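Local coordinates for putative DNA-binding protein (Ralstonia eutropha, PDB 3HWU) that is of unknown function but carries a PCC (DUF296) domain and is thought to bind DNA, packing as a trimer of mainly antiparallel beta subunits, at residues Gly6-Met9 with Gly14-Met17; Lys62-Lys67 with His107-Thr112; Ala82-Lys87 with Gln138-Gly143; Gly94-Thr97 with Gly103-Gly106. All coordinates share one frame; numbering follows the deposited sequence.

Interaction 1 (Gly6-Met9 with Gly14-Met17); sequences GKYM and GYLM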
ATOM      1  N   GLY A   6     -14.654 -15.598  13.156  1.00 20.24           N
ATOM      2  CA  GLY A   6     -15.068 -14.212  13.101  1.00 19.96           C
ATOM      3  C   GLY A   6     -14.015 -13.191  12.689  1.00 17.57           C
ATOM      4  O   GLY A   6     -14.237 -11.981  12.806  1.00 18.83           O
ATOM      5  N   LYS A   7     -12.858 -13.662  12.248  1.00 14.75           N
ATOM      6  CA  LYS A   7     -11.747 -12.755  11.968  1.00 13.27           C
ATOM      7  C   LYS A   7     -11.543 -12.545  10.461  1.00 13.13           C
ATOM      8  O   LYS A   7     -10.710 -11.725  10.094  1.00 12.16           O
ATOM      9  CB  LYS A   7     -10.421 -13.265  12.554  1.00 14.57           C
ATOM     10  CG  LYS A   7     -10.370 -13.520  14.068  1.00 18.34           C
ATOM     11  CD  LYS A   7     -10.374 -12.263  14.870  1.00 19.63           C
ATOM     12  CE  LYS A   7     -10.253 -12.496  16.395  1.00 17.50           C
ATOM     13  NZ  LYS A   7      -8.923 -12.795  16.903  1.00 18.88           N
ATOM     14  N   TYR A   8     -12.263 -13.246   9.599  1.00 11.81           N
ATOM     15  CA  TYR A   8     -12.144 -12.985   8.178  1.00 11.95           C
ATOM     16  C   TYR A   8     -13.423 -13.333   7.440  1.00 11.83           C
ATOM     17  O   TYR A   8     -14.303 -14.062   7.956  1.00 13.10           O
ATOM     18  CB  TYR A   8     -10.934 -13.716   7.581  1.00 11.93           C
ATOM     19  CG  TYR A   8     -11.015 -15.225   7.552  1.00 13.51           C
ATOM     20  CD1 TYR A   8     -10.660 -15.962   8.643  1.00 15.48           C
ATOM     21  CD2 TYR A   8     -11.392 -15.895   6.399  1.00 15.13           C
ATOM     22  CE1 TYR A   8     -10.699 -17.345   8.601  1.00 17.77           C
ATOM     23  CE2 TYR A   8     -11.430 -17.282   6.352  1.00 17.33           C
ATOM     24  CZ  TYR A   8     -11.089 -17.988   7.445  1.00 17.53           C
ATOM     25  OH  TYR A   8     -11.124 -19.365   7.383  1.00 19.80           O
HETATM   26  N   MSE A   9     -13.506 -12.833   6.217  1.00 11.14           N
HETATM   27  CA  MSE A   9     -14.578 -13.142   5.273  1.00 11.91           C
HETATM   28  C   MSE A   9     -13.988 -13.394   3.892  1.00 11.30           C
HETATM   29  O   MSE A   9     -12.978 -12.802   3.516  1.00 11.28           O
HETATM   30  CB  MSE A   9     -15.651 -12.041   5.209  1.00 14.67           C
HETATM   31  CG  MSE A   9     -15.320 -10.813   4.419  1.00 16.46           C
HETATM   32 SE   MSE A   9     -16.759  -9.489   4.531  0.75 13.76          SE
HETATM   33  CE  MSE A   9     -16.051  -8.503   3.074  1.00 13.30           C
ATOM     34  N   GLY A  14     -10.250 -12.849  -2.796  1.00 10.07           N
ATOM     35  CA  GLY A  14      -9.439 -13.442  -1.754  1.00 10.33           C
ATOM     36  C   GLY A  14     -10.169 -13.410  -0.417  1.00  9.63           C
ATOM     37  O   GLY A  14     -11.210 -14.083  -0.265  1.00 10.11           O
ATOM     38  N   TYR A  15      -9.632 -12.672   0.558  1.00  9.17           N
ATOM     39  CA  TYR A  15     -10.237 -12.557   1.882  1.00  9.76           C
ATOM     40  C   TYR A  15     -10.058 -11.139   2.386  1.00  9.69           C
ATOM     41  O   TYR A  15      -9.139 -10.416   1.959  1.00 10.78           O
ATOM     42  CB  TYR A  15      -9.527 -13.499   2.890  1.00 11.69           C
ATOM     43  CG  TYR A  15      -9.653 -14.939   2.497  1.00 11.39           C
ATOM     44  CD1 TYR A  15     -10.812 -15.661   2.758  1.00 13.05           C
ATOM     45  CD2 TYR A  15      -8.634 -15.579   1.825  1.00 12.66           C
ATOM     46  CE1 TYR A  15     -10.925 -17.007   2.354  1.00 13.93           C
ATOM     47  CE2 TYR A  15      -8.748 -16.912   1.429  1.00 14.41           C
ATOM     48  CZ  TYR A  15      -9.888 -17.594   1.670  1.00 16.21           C
ATOM     49  OH  TYR A  15      -9.994 -18.896   1.218  1.00 19.64           O
ATOM     50  N   LEU A  16     -10.899 -10.753   3.336  1.00  9.68           N
ATOM     51  CA  LEU A  16     -10.699  -9.549   4.151  1.00  9.43           C
ATOM     52  C   LEU A  16     -10.627 -10.040   5.589  1.00  9.16           C
ATOM     53  O   LEU A  16     -11.532 -10.744   6.065  1.00 10.39           O
ATOM     54  CB  LEU A  16     -11.893  -8.586   4.013  1.00  9.75           C
ATOM     55  CG  LEU A  16     -11.818  -7.313   4.849  1.00 10.63           C
ATOM     56  CD1 LEU A  16     -10.673  -6.364   4.426  1.00 12.26           C
ATOM     57  CD2 LEU A  16     -13.174  -6.574   4.842  1.00 11.89           C
HETATM   58  N   MSE A  17      -9.571  -9.649   6.284  0.50  9.36           N
HETATM   59  CA  MSE A  17      -9.368 -10.061   7.662  0.50  9.86           C
HETATM   60  C   MSE A  17      -9.419  -8.830   8.588  0.50  8.75           C
HETATM   61  O   MSE A  17      -8.844  -7.790   8.260  0.50  9.40           O
HETATM   62  CB  MSE A  17      -8.025 -10.797   7.749  0.50 10.74           C
HETATM   63  CG  MSE A  17      -7.553 -11.235   9.112  0.50 11.68           C
HETATM   64 SE   MSE A  17      -5.996 -12.425   9.010  0.38 14.47          SE
HETATM   65  CE  MSE A  17      -6.998 -13.861   9.501  0.50  8.09           C
TER
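The side chains of Y8 and Y15 lie side by side and point the same way, yet their ring planes stand at 84° to each other. This is an offset edge-to-face pair with centroids 5.6 Å apart, in which Y8 turns its edge toward the face of Y15. The closest atoms are CD2 of Y8 and CD1 of Y15, at 3.7 Å. A chi1 of 67° sets CG of Y8 between its backbone N and carbonyl carbon, which carries the ring out alongside Y15. Both hydroxyls run on to the carboxylate of E36, Y8 by a hydrogen bond and Y15 by a weak one, so the two phenols share one acidic partner beyond the stack. Beneath the rings the backbones form a short antiparallel beta hairpin, strand 8-11 with strand 14-20, at the edge of the large sheet of the PCC domain. The pair M9 and L16 is doubly hydrogen-bonded: M9 N to L16 O and L16 N to M9 O are each 2.9 Å. Y8 and M17 form the adjoining non-hydrogen-bonded pair, their CB atoms 4.1 Å apart, and both side chains reach L32 of helix 25-35. M9 and L16 emerge on the other side of the sheet, again alongside each other. There the extended selenomethionine of M9 brings its CE to 3.9 Å from CD2 of L16, and a second subunit packs on both, with its Q127 against M9 and its L144 against L16.

Interaction 2 (Lys62-Lys67 with His107-Thr112); sequences KQFDPK and HLLGLT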
ATOM      1  N   LYS A  62      24.738 -12.675   9.358  0.50 19.97           N
ATOM      2  CA  LYS A  62      23.570 -13.521   9.061  0.50 20.60           C
ATOM      3  C   LYS A  62      22.461 -13.362  10.086  0.50 20.02           C
ATOM      4  O   LYS A  62      21.899 -14.326  10.599  0.50 20.27           O
ATOM      5  CB  LYS A  62      23.976 -14.987   8.970  0.50 20.90           C
ATOM      6  CG  LYS A  62      24.768 -15.312   7.733  0.50 22.44           C
ATOM      7  CD  LYS A  62      25.431 -16.686   7.832  0.50 22.74           C
ATOM      8  CE  LYS A  62      26.790 -16.553   8.505  0.50 24.52           C
ATOM      9  NZ  LYS A  62      27.429 -17.843   8.863  0.50 25.76           N
ATOM     10  N   GLN A  63      22.153 -12.119  10.402  1.00 19.24           N
ATOM     11  CA  GLN A  63      21.185 -11.839  11.452  1.00 21.04           C
ATOM     12  C   GLN A  63      20.476 -10.539  11.131  1.00 19.46           C
ATOM     13  O   GLN A  63      21.069  -9.658  10.538  1.00 17.66           O
ATOM     14  CB  GLN A  63      21.899 -11.649  12.814  1.00 21.68           C
ATOM     15  CG  GLN A  63      22.547 -12.930  13.324  1.00 25.85           C
ATOM     16  CD  GLN A  63      23.428 -12.727  14.515  1.00 27.87           C
ATOM     17  OE1 GLN A  63      24.275 -13.578  14.811  1.00 38.33           O
ATOM     18  NE2 GLN A  63      23.243 -11.625  15.226  1.00 33.01           N
ATOM     19  N   PHE A  64      19.223 -10.437  11.544  1.00 19.88           N
ATOM     20  CA  PHE A  64      18.505  -9.149  11.569  1.00 19.70           C
ATOM     21  C   PHE A  64      18.891  -8.310  12.803  1.00 19.78           C
ATOM     22  O   PHE A  64      18.971  -8.861  13.910  1.00 23.44           O
ATOM     23  CB  PHE A  64      16.989  -9.366  11.575  1.00 19.86           C
ATOM     24  CG  PHE A  64      16.421  -9.869  10.286  1.00 19.11           C
ATOM     25  CD1 PHE A  64      16.088  -9.017   9.237  1.00 16.66           C
ATOM     26  CD2 PHE A  64      16.154 -11.207  10.131  1.00 20.31           C
ATOM     27  CE1 PHE A  64      15.571  -9.499   8.060  1.00 19.70           C
ATOM     28  CE2 PHE A  64      15.634 -11.693   8.978  1.00 20.61           C
ATOM     29  CZ  PHE A  64      15.347 -10.872   7.928  1.00 18.80           C
ATOM     30  N   ASP A  65      19.197  -7.028  12.638  1.00 19.11           N
ATOM     31  CA  ASP A  65      19.303  -6.099  13.764  1.00 18.64           C
ATOM     32  C   ASP A  65      17.855  -5.647  13.999  1.00 18.15           C
ATOM     33  O   ASP A  65      17.242  -5.091  13.070  1.00 16.48           O
ATOM     34  CB  ASP A  65      20.126  -4.869  13.402  1.00 19.37           C
ATOM     35  CG  ASP A  65      20.309  -3.908  14.580  1.00 22.29           C
ATOM     36  OD1 ASP A  65      20.637  -4.391  15.675  1.00 27.42           O
ATOM     37  OD2 ASP A  65      20.149  -2.676  14.453  1.00 28.73           O
ATOM     38  N   PRO A  66      17.293  -5.894  15.197  1.00 17.35           N
ATOM     39  CA  PRO A  66      15.892  -5.556  15.403  1.00 17.47           C
ATOM     40  C   PRO A  66      15.635  -4.239  16.085  1.00 17.10           C
ATOM     41  O   PRO A  66      16.479  -3.716  16.805  1.00 18.55           O
ATOM     42  CB  PRO A  66      15.430  -6.657  16.339  1.00 17.78           C
ATOM     43  CG  PRO A  66      16.678  -6.853  17.251  1.00 19.61           C
ATOM     44  CD  PRO A  66      17.870  -6.601  16.372  1.00 17.99           C
ATOM     45  N   LYS A  67      14.413  -3.755  15.904  1.00 15.94           N
ATOM     46  CA  LYS A  67      13.929  -2.552  16.591  1.00 15.68           C
ATOM     47  C   LYS A  67      12.434  -2.659  16.837  1.00 14.82           C
ATOM     48  O   LYS A  67      11.671  -2.992  15.925  1.00 13.99           O
ATOM     49  CB  LYS A  67      14.223  -1.282  15.798  1.00 17.78           C
ATOM     50  CG  LYS A  67      13.832  -0.026  16.539  1.00 20.30           C
ATOM     51  CD  LYS A  67      14.524   1.205  16.046  1.00 21.59           C
ATOM     52  CE  LYS A  67      14.109   2.423  16.804  1.00 26.06           C
ATOM     53  N   HIS A 107      11.227  -4.127   7.114  1.00  9.64           N
ATOM     54  CA  HIS A 107      10.903  -5.556   7.152  1.00  9.12           C
ATOM     55  C   HIS A 107      10.365  -5.945   8.527  1.00  9.34           C
ATOM     56  O   HIS A 107      11.049  -5.761   9.533  1.00 10.50           O
ATOM     57  CB  HIS A 107      12.195  -6.334   6.839  1.00 11.26           C
ATOM     58  CG  HIS A 107      12.063  -7.813   6.905  1.00 13.09           C
ATOM     59  ND1 HIS A 107      12.067  -8.604   5.782  1.00 16.50           N
ATOM     60  CD2 HIS A 107      12.002  -8.648   7.964  1.00 15.53           C
ATOM     61  CE1 HIS A 107      11.940  -9.869   6.149  1.00 16.11           C
ATOM     62  NE2 HIS A 107      11.881  -9.922   7.469  1.00 17.22           N
ATOM     63  N   LEU A 108       9.148  -6.498   8.560  1.00  9.54           N
ATOM     64  CA  LEU A 108       8.518  -6.905   9.787  1.00  9.66           C
ATOM     65  C   LEU A 108       9.012  -8.262  10.265  1.00 10.42           C
ATOM     66  O   LEU A 108       9.007  -9.246   9.514  1.00 11.12           O
ATOM     67  CB  LEU A 108       6.982  -6.952   9.640  1.00  9.45           C
ATOM     68  CG  LEU A 108       6.288  -5.597   9.669  1.00  9.39           C
ATOM     69  CD1 LEU A 108       4.892  -5.703   9.022  1.00 10.76           C
ATOM     70  CD2 LEU A 108       6.178  -5.063  11.147  1.00 11.27           C
ATOM     71  N   LEU A 109       9.378  -8.316  11.545  1.00 10.70           N
ATOM     72  CA  LEU A 109       9.626  -9.604  12.235  1.00 11.49           C
ATOM     73  C   LEU A 109       8.410 -10.047  13.004  1.00 11.92           C
ATOM     74  O   LEU A 109       8.188 -11.236  13.159  1.00 14.29           O
ATOM     75  CB  LEU A 109      10.817  -9.475  13.163  1.00 12.11           C
ATOM     76  CG  LEU A 109      12.146  -9.126  12.469  1.00 13.37           C
ATOM     77  CD1 LEU A 109      13.267  -8.937  13.511  1.00 14.64           C
ATOM     78  CD2 LEU A 109      12.528 -10.180  11.427  1.00 16.54           C
ATOM     79  N   GLY A 110       7.601  -9.139  13.510  1.00 11.92           N
ATOM     80  CA  GLY A 110       6.391  -9.503  14.258  1.00 12.80           C
ATOM     81  C   GLY A 110       5.668  -8.240  14.700  1.00 11.37           C
ATOM     82  O   GLY A 110       6.261  -7.157  14.738  1.00 11.91           O
ATOM     83  N   LEU A 111       4.377  -8.367  14.961  1.00 10.44           N
ATOM     84  CA  LEU A 111       3.580  -7.249  15.419  1.00 10.17           C
ATOM     85  C   LEU A 111       2.281  -7.756  16.012  1.00 10.12           C
ATOM     86  O   LEU A 111       1.778  -8.825  15.621  1.00 11.16           O
ATOM     87  CB  LEU A 111       3.348  -6.196  14.312  1.00 12.39           C
ATOM     88  CG  LEU A 111       2.512  -6.583  13.103  1.00 10.89           C
ATOM     89  CD1 LEU A 111       2.288  -5.365  12.188  1.00 12.82           C
ATOM     90  CD2 LEU A 111       3.110  -7.733  12.257  1.00 13.67           C
ATOM     91  N   THR A 112       1.810  -6.979  16.990  1.00 10.20           N
ATOM     92  CA  THR A 112       0.672  -7.326  17.817  1.00 10.82           C
ATOM     93  C   THR A 112      -0.310  -6.158  17.838  1.00  9.99           C
ATOM     94  O   THR A 112       0.082  -5.025  18.121  1.00 10.54           O
ATOM     95  CB  THR A 112       1.098  -7.660  19.260  1.00 11.48           C
ATOM     96  OG1 THR A 112       2.049  -8.731  19.235  1.00 14.43           O
ATOM     97  CG2 THR A 112      -0.088  -8.059  20.117  1.00 12.60           C
TER
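F64 and H107 make an offset stack that bridges two strands of one antiparallel sheet, 63-70 at its outer edge and 103-114, with strand 51-58 running between them. The main chains therefore stay well apart, P66 and L109 being the nearest pair at 8.1 Å between CA atoms, and side chains alone close the gap. The tight part is the ring pair. Its planes are inclined by 23° with centroids 4.7 Å apart, and the far end of the phenylalanine slides over one face of the imidazole, CZ of F64 lying 3.6 Å from NE2 of H107. H107 has its ring trans to the main-chain N (chi1 177°), which carries it out to F64. H91, H93 and H107 turn their donor atoms toward a common point, which might be a vacant metal site, so F64 could flank one. Y57 adds an edge-to-face contact to F64.

Toward solvent the packing thins. L109 is exposed, standing where the chain bulges with G110 opposite T53, and its CD1 makes a looser contact of 4.2 Å with CB of P66. Its other methyl lies over a face of the F64 ring in a CH-pi contact, CD2 of L109 being 4.1 Å from the ring centroid and 14° off the normal.

Interaction 3 (Ala82-Lys87 with Gln138-Gly143); sequences AWKEGK and QANVLG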
ATOM      1  N   ALA A  82       3.389 -17.135   1.017  1.00  9.09           N
ATOM      2  CA  ALA A  82       3.904 -18.256   0.266  1.00  9.55           C
ATOM      3  C   ALA A  82       4.316 -19.325   1.290  1.00  9.44           C
ATOM      4  O   ALA A  82       3.851 -19.299   2.429  1.00 10.93           O
ATOM      5  CB  ALA A  82       5.027 -17.846  -0.694  1.00  9.88           C
ATOM      6  N   TRP A  83       5.115 -20.285   0.846  1.00 10.24           N
ATOM      7  CA  TRP A  83       5.450 -21.474   1.638  1.00 10.26           C
ATOM      8  C   TRP A  83       6.942 -21.722   1.639  1.00 11.82           C
ATOM      9  O   TRP A  83       7.632 -21.357   0.702  1.00 13.05           O
ATOM     10  CB  TRP A  83       4.694 -22.695   1.099  1.00 10.79           C
ATOM     11  CG  TRP A  83       3.224 -22.454   1.159  1.00 10.06           C
ATOM     12  CD1 TRP A  83       2.466 -21.785   0.235  1.00 11.33           C
ATOM     13  CD2 TRP A  83       2.339 -22.785   2.246  1.00 11.28           C
ATOM     14  NE1 TRP A  83       1.192 -21.675   0.690  1.00 11.26           N
ATOM     15  CE2 TRP A  83       1.072 -22.301   1.905  1.00 11.37           C
ATOM     16  CE3 TRP A  83       2.489 -23.500   3.433  1.00 12.07           C
ATOM     17  CZ2 TRP A  83      -0.036 -22.469   2.707  1.00 11.60           C
ATOM     18  CZ3 TRP A  83       1.384 -23.678   4.232  1.00 12.46           C
ATOM     19  CH2 TRP A  83       0.136 -23.178   3.867  1.00 12.40           C
ATOM     20  N   LYS A  84       7.436 -22.333   2.707  1.00 12.18           N
ATOM     21  CA  LYS A  84       8.808 -22.787   2.725  1.00 14.34           C
ATOM     22  C   LYS A  84       8.880 -24.003   3.631  1.00 15.12           C
ATOM     23  O   LYS A  84       8.472 -23.972   4.792  1.00 14.03           O
ATOM     24  CB  LYS A  84       9.753 -21.671   3.195  1.00 15.71           C
ATOM     25  CG  LYS A  84      11.229 -22.112   3.151  1.00 18.70           C
ATOM     26  CD  LYS A  84      12.176 -20.966   3.294  1.00 19.54           C
ATOM     27  CE  LYS A  84      13.671 -21.465   3.272  1.00 23.63           C
ATOM     28  NZ  LYS A  84      14.672 -20.444   3.702  1.00 23.75           N
ATOM     29  N   GLU A  85       9.368 -25.102   3.063  0.50 16.38           N
ATOM     30  CA  GLU A  85       9.512 -26.360   3.836  0.50 17.34           C
ATOM     31  C   GLU A  85       8.197 -26.761   4.468  0.50 17.47           C
ATOM     32  O   GLU A  85       8.139 -27.196   5.628  0.50 18.97           O
ATOM     33  CB  GLU A  85      10.620 -26.194   4.867  0.50 18.04           C
ATOM     34  CG  GLU A  85      11.954 -26.167   4.180  0.50 19.61           C
ATOM     35  CD  GLU A  85      13.035 -25.454   4.933  0.50 22.19           C
ATOM     36  OE1 GLU A  85      12.896 -25.196   6.168  0.50 24.29           O
ATOM     37  OE2 GLU A  85      14.059 -25.170   4.274  0.50 26.48           O
ATOM     38  N   GLY A  86       7.126 -26.580   3.701  1.00 17.27           N
ATOM     39  CA  GLY A  86       5.813 -26.998   4.117  1.00 17.57           C
ATOM     40  C   GLY A  86       5.042 -26.100   5.069  1.00 17.08           C
ATOM     41  O   GLY A  86       3.915 -26.421   5.461  1.00 19.35           O
ATOM     42  N   LYS A  87       5.666 -25.010   5.488  1.00 15.38           N
ATOM     43  CA  LYS A  87       5.092 -24.083   6.460  1.00 15.51           C
ATOM     44  C   LYS A  87       4.820 -22.757   5.776  1.00 13.38           C
ATOM     45  O   LYS A  87       5.537 -22.392   4.840  1.00 12.30           O
ATOM     46  CB  LYS A  87       6.070 -23.831   7.602  1.00 15.84           C
ATOM     47  CG  LYS A  87       6.433 -25.132   8.373  1.00 19.21           C
ATOM     48  CD  LYS A  87       7.276 -24.836   9.598  1.00 22.09           C
ATOM     49  CE  LYS A  87       8.671 -24.501   9.237  1.00 28.69           C
ATOM     50  N   GLN A 138      22.118 -14.745  -0.891  0.80 16.55           N
ATOM     51  CA  GLN A 138      21.986 -15.276   0.470  0.80 17.78           C
ATOM     52  C   GLN A 138      20.769 -14.659   1.156  0.80 17.35           C
ATOM     53  O   GLN A 138      20.826 -14.222   2.316  0.80 17.53           O
ATOM     54  CB  GLN A 138      23.246 -15.032   1.316  0.80 18.83           C
ATOM     55  CG  GLN A 138      24.471 -15.643   0.750  0.80 19.50           C
ATOM     56  CD  GLN A 138      24.292 -17.084   0.445  0.80 19.53           C
ATOM     57  OE1 GLN A 138      23.747 -17.854   1.249  0.80 24.44           O
ATOM     58  NE2 GLN A 138      24.769 -17.488  -0.711  0.80 19.65           N
ATOM     59  N   ALA A 139      19.664 -14.583   0.404  1.00 16.78           N
ATOM     60  CA  ALA A 139      18.369 -14.114   0.936  1.00 16.53           C
ATOM     61  C   ALA A 139      17.235 -14.924   0.320  1.00 14.92           C
ATOM     62  O   ALA A 139      17.352 -15.439  -0.801  1.00 13.66           O
ATOM     63  CB  ALA A 139      18.182 -12.639   0.629  1.00 18.30           C
ATOM     64  N   ASN A 140      16.140 -15.027   1.063  1.00 15.20           N
ATOM     65  CA  ASN A 140      14.927 -15.678   0.575  1.00 14.40           C
ATOM     66  C   ASN A 140      14.267 -14.854  -0.523  1.00 12.81           C
ATOM     67  O   ASN A 140      14.106 -13.655  -0.342  1.00 13.88           O
ATOM     68  CB  ASN A 140      13.917 -15.894   1.703  1.00 16.17           C
ATOM     69  CG  ASN A 140      14.325 -16.982   2.640  1.00 21.72           C
ATOM     70  OD1 ASN A 140      14.407 -16.767   3.861  1.00 29.23           O
ATOM     71  ND2 ASN A 140      14.606 -18.142   2.105  1.00 19.00           N
ATOM     72  N   VAL A 141      13.865 -15.512  -1.593  1.00 12.15           N
ATOM     73  CA  VAL A 141      13.149 -14.879  -2.692  1.00 11.39           C
ATOM     74  C   VAL A 141      11.935 -15.748  -3.033  1.00 10.67           C
ATOM     75  O   VAL A 141      11.969 -16.987  -2.952  1.00 13.17           O
ATOM     76  CB  VAL A 141      14.058 -14.762  -3.937  1.00 11.64           C
ATOM     77  CG1 VAL A 141      13.289 -14.278  -5.153  1.00 13.95           C
ATOM     78  CG2 VAL A 141      15.290 -13.866  -3.648  1.00 13.04           C
ATOM     79  N   LEU A 142      10.845 -15.102  -3.471  1.00 10.28           N
ATOM     80  CA  LEU A 142       9.651 -15.800  -3.902  1.00 10.87           C
ATOM     81  C   LEU A 142       9.864 -16.427  -5.270  1.00 11.09           C
ATOM     82  O   LEU A 142      10.181 -15.728  -6.212  1.00 12.82           O
ATOM     83  CB  LEU A 142       8.484 -14.808  -3.942  1.00 10.07           C
ATOM     84  CG  LEU A 142       7.084 -15.329  -4.254  1.00 11.14           C
ATOM     85  CD1 LEU A 142       6.674 -16.485  -3.310  1.00 11.66           C
ATOM     86  CD2 LEU A 142       6.076 -14.168  -4.200  1.00 11.50           C
ATOM     87  N   GLY A 143       9.710 -17.740  -5.368  0.80 11.50           N
ATOM     88  CA  GLY A 143       9.858 -18.425  -6.630  0.80 12.32           C
ATOM     89  C   GLY A 143       8.582 -18.369  -7.421  0.80 12.69           C
ATOM     90  O   GLY A 143       7.517 -18.580  -6.882  0.80 14.83           O
TER
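The backbones of A82-K84 and N140-L142 never pair, the CA atoms of A82 and L142 staying 7.5 Å apart and those of K84 and N140 9.6 Å, because strand 131-134 runs between them and the side chains reach past it. At the closer end CB of A82 meets one branch of L142, CD1, at only 3.4 Å, tighter than usual for two methyl carbons. L142 sets off to one side, and a chi1 of -175°, placing CG opposite the main-chain N, swings the end of its chain back to that contact. Strand 72-84 ends in a type I' turn from K84 to K87 leading into strand 87-97, closed by K84 N to K87 O at 2.9 Å and K87 N to K84 O at 3.1 Å. The contact adds to the backbone bond of W83 with R131 in joining the small two-stranded antiparallel sheet of 131-134 and 139-142 to the main one. From the first position of the turn, K84 stretches out fully extended and crosses N140 at about a right angle, its NZ ending beside the N140 side-chain amide. V133 packs against both. V141 packs on R20 and L142 on E119 of the third subunit.

Interaction 4 (Gly94-Thr97 with Gly103-Gly106); sequences GTVT and GAGG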
ATOM      1  N   GLY A  94       6.215  -2.903   6.747  1.00  8.88           N
ATOM      2  CA  GLY A  94       5.288  -1.958   7.292  1.00 10.26           C
ATOM      3  C   GLY A  94       5.886  -0.593   7.532  1.00  8.80           C
ATOM      4  O   GLY A  94       7.091  -0.451   7.603  1.00 10.13           O
ATOM      5  N   THR A  95       4.997   0.367   7.741  1.00  8.83           N
ATOM      6  CA  THR A  95       5.290   1.752   8.036  1.00 10.30           C
ATOM      7  C   THR A  95       4.426   2.112   9.266  1.00  9.80           C
ATOM      8  O   THR A  95       3.200   1.939   9.223  1.00  9.86           O
ATOM      9  CB  THR A  95       4.853   2.673   6.835  1.00 11.16           C
ATOM     10  OG1 THR A  95       5.452   2.175   5.596  1.00 14.39           O
ATOM     11  CG2 THR A  95       5.175   4.085   7.064  1.00 13.62           C
ATOM     12  N   VAL A  96       5.052   2.582  10.346  1.00  9.95           N
ATOM     13  CA  VAL A  96       4.387   2.923  11.617  1.00  9.82           C
ATOM     14  C   VAL A  96       4.700   4.359  11.995  1.00 10.47           C
ATOM     15  O   VAL A  96       5.753   4.891  11.626  1.00 11.52           O
ATOM     16  CB  VAL A  96       4.740   1.950  12.774  1.00 10.66           C
ATOM     17  CG1 VAL A  96       4.236   0.522  12.467  1.00 12.55           C
ATOM     18  CG2 VAL A  96       6.237   1.920  13.092  1.00 11.67           C
ATOM     19  N   THR A  97       3.782   4.969  12.727  1.00  9.57           N
ATOM     20  CA  THR A  97       3.929   6.340  13.172  1.00 10.40           C
ATOM     21  C   THR A  97       3.374   6.453  14.599  1.00 10.49           C
ATOM     22  O   THR A  97       2.495   5.679  15.009  1.00 11.09           O
ATOM     23  CB  THR A  97       3.163   7.331  12.266  1.00 11.84           C
ATOM     24  OG1 THR A  97       1.760   7.061  12.343  1.00 14.62           O
ATOM     25  CG2 THR A  97       3.627   7.242  10.792  1.00 12.75           C
ATOM     26  N   GLY A 103       7.414   8.776  10.485  1.00 12.40           N
ATOM     27  CA  GLY A 103       7.361   7.383  10.031  1.00 12.72           C
ATOM     28  C   GLY A 103       8.603   6.556  10.207  1.00 11.82           C
ATOM     29  O   GLY A 103       9.714   7.057  10.079  1.00 12.66           O
ATOM     30  N   ALA A 104       8.397   5.264  10.467  1.00 12.28           N
ATOM     31  CA  ALA A 104       9.485   4.312  10.624  1.00 11.76           C
ATOM     32  C   ALA A 104       8.988   2.974  10.153  1.00 11.86           C
ATOM     33  O   ALA A 104       7.777   2.787   9.956  1.00 14.88           O
ATOM     34  CB  ALA A 104       9.901   4.215  12.122  1.00 13.16           C
ATOM     35  N   GLY A 105       9.905   2.045   9.913  1.00 10.79           N
ATOM     36  CA  GLY A 105       9.495   0.704   9.580  1.00 11.85           C
ATOM     37  C   GLY A 105      10.514  -0.030   8.740  1.00 11.56           C
ATOM     38  O   GLY A 105      11.731   0.140   8.944  1.00 12.53           O
ATOM     39  N   GLY A 106      10.026  -0.861   7.832  1.00 11.04           N
ATOM     40  CA  GLY A 106      10.835  -1.766   7.041  1.00 10.30           C
ATOM     41  C   GLY A 106      10.305  -3.174   7.096  1.00  9.64           C
ATOM     42  O   GLY A 106       9.077  -3.395   7.055  1.00 11.05           O
TER
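Four backbone hydrogen bonds join G94 and V96 to G106 and A104, two for each antiparallel hydrogen-bonded pair. The straightest is V96 N to A104 O, 2.8 Å long with an N-H...O angle of 171°; its return bond, A104 N to V96 O, is more bent at 148°. At the other pair G94 N reaches G106 O at 2.9 Å and G106 N reaches G94 O at 3.0 Å. Between the two pairs T95 and G105 form a non-hydrogen-bonded pair, where the CA of G105 approaches the carbonyl O of G94 to 3.3 Å in a CA-H...O contact. Side chains add little: in V96 a chi1 of -64°, measured to CG1, leaves CG2 between the backbone N and the carbonyl carbon, 3.6 Å from A104 O, while CG2 of T97 rests 3.8 Å from CA of G103.

These residues form part of the beta hairpin of strands 87-97 and 103-114 in the main sheet. On its other flank strand 87-97 is held by strand 72-84, through backbone bonds from T95 to N76 and from T97 to E73. Other subunits lie just beyond: T97 OG1 bonds to G105 O of the second subunit, G105 O accepts the T97 hydroxyl of the third, and T95 packs on T95 of the second.

The backbone angles of G105 and G106 call for glycine, and at G105 a CB would also run into the carbonyl O of G94. Along this strand the work alternates: A104 and G106 bond within the hairpin, G103 and G105 to other subunits.

Overall arrangement
All four contacts reach the nine-stranded antiparallel sheet. Interaction 1 comes first along the chain and closes before the rest open; it sits at the 8-11 edge, across the chain's centre from interaction 2 at the 63-70 edge, their centres about 26 Å apart. Interactions 2 and 3 alternate in sequence, with centres about 17 Å apart, and interaction 4 falls within the chain spanned by each. Interactions 2 and 4 share strand 103-114 and touch, L108 CD1 lying 3.8 Å from G94 N. Interaction 3 joins the small sheet to the large one. Interactions 2, 3 and 4 meet the third subunit, and 1 and 4 the second, so the same sheet contributes to the subunit interfaces.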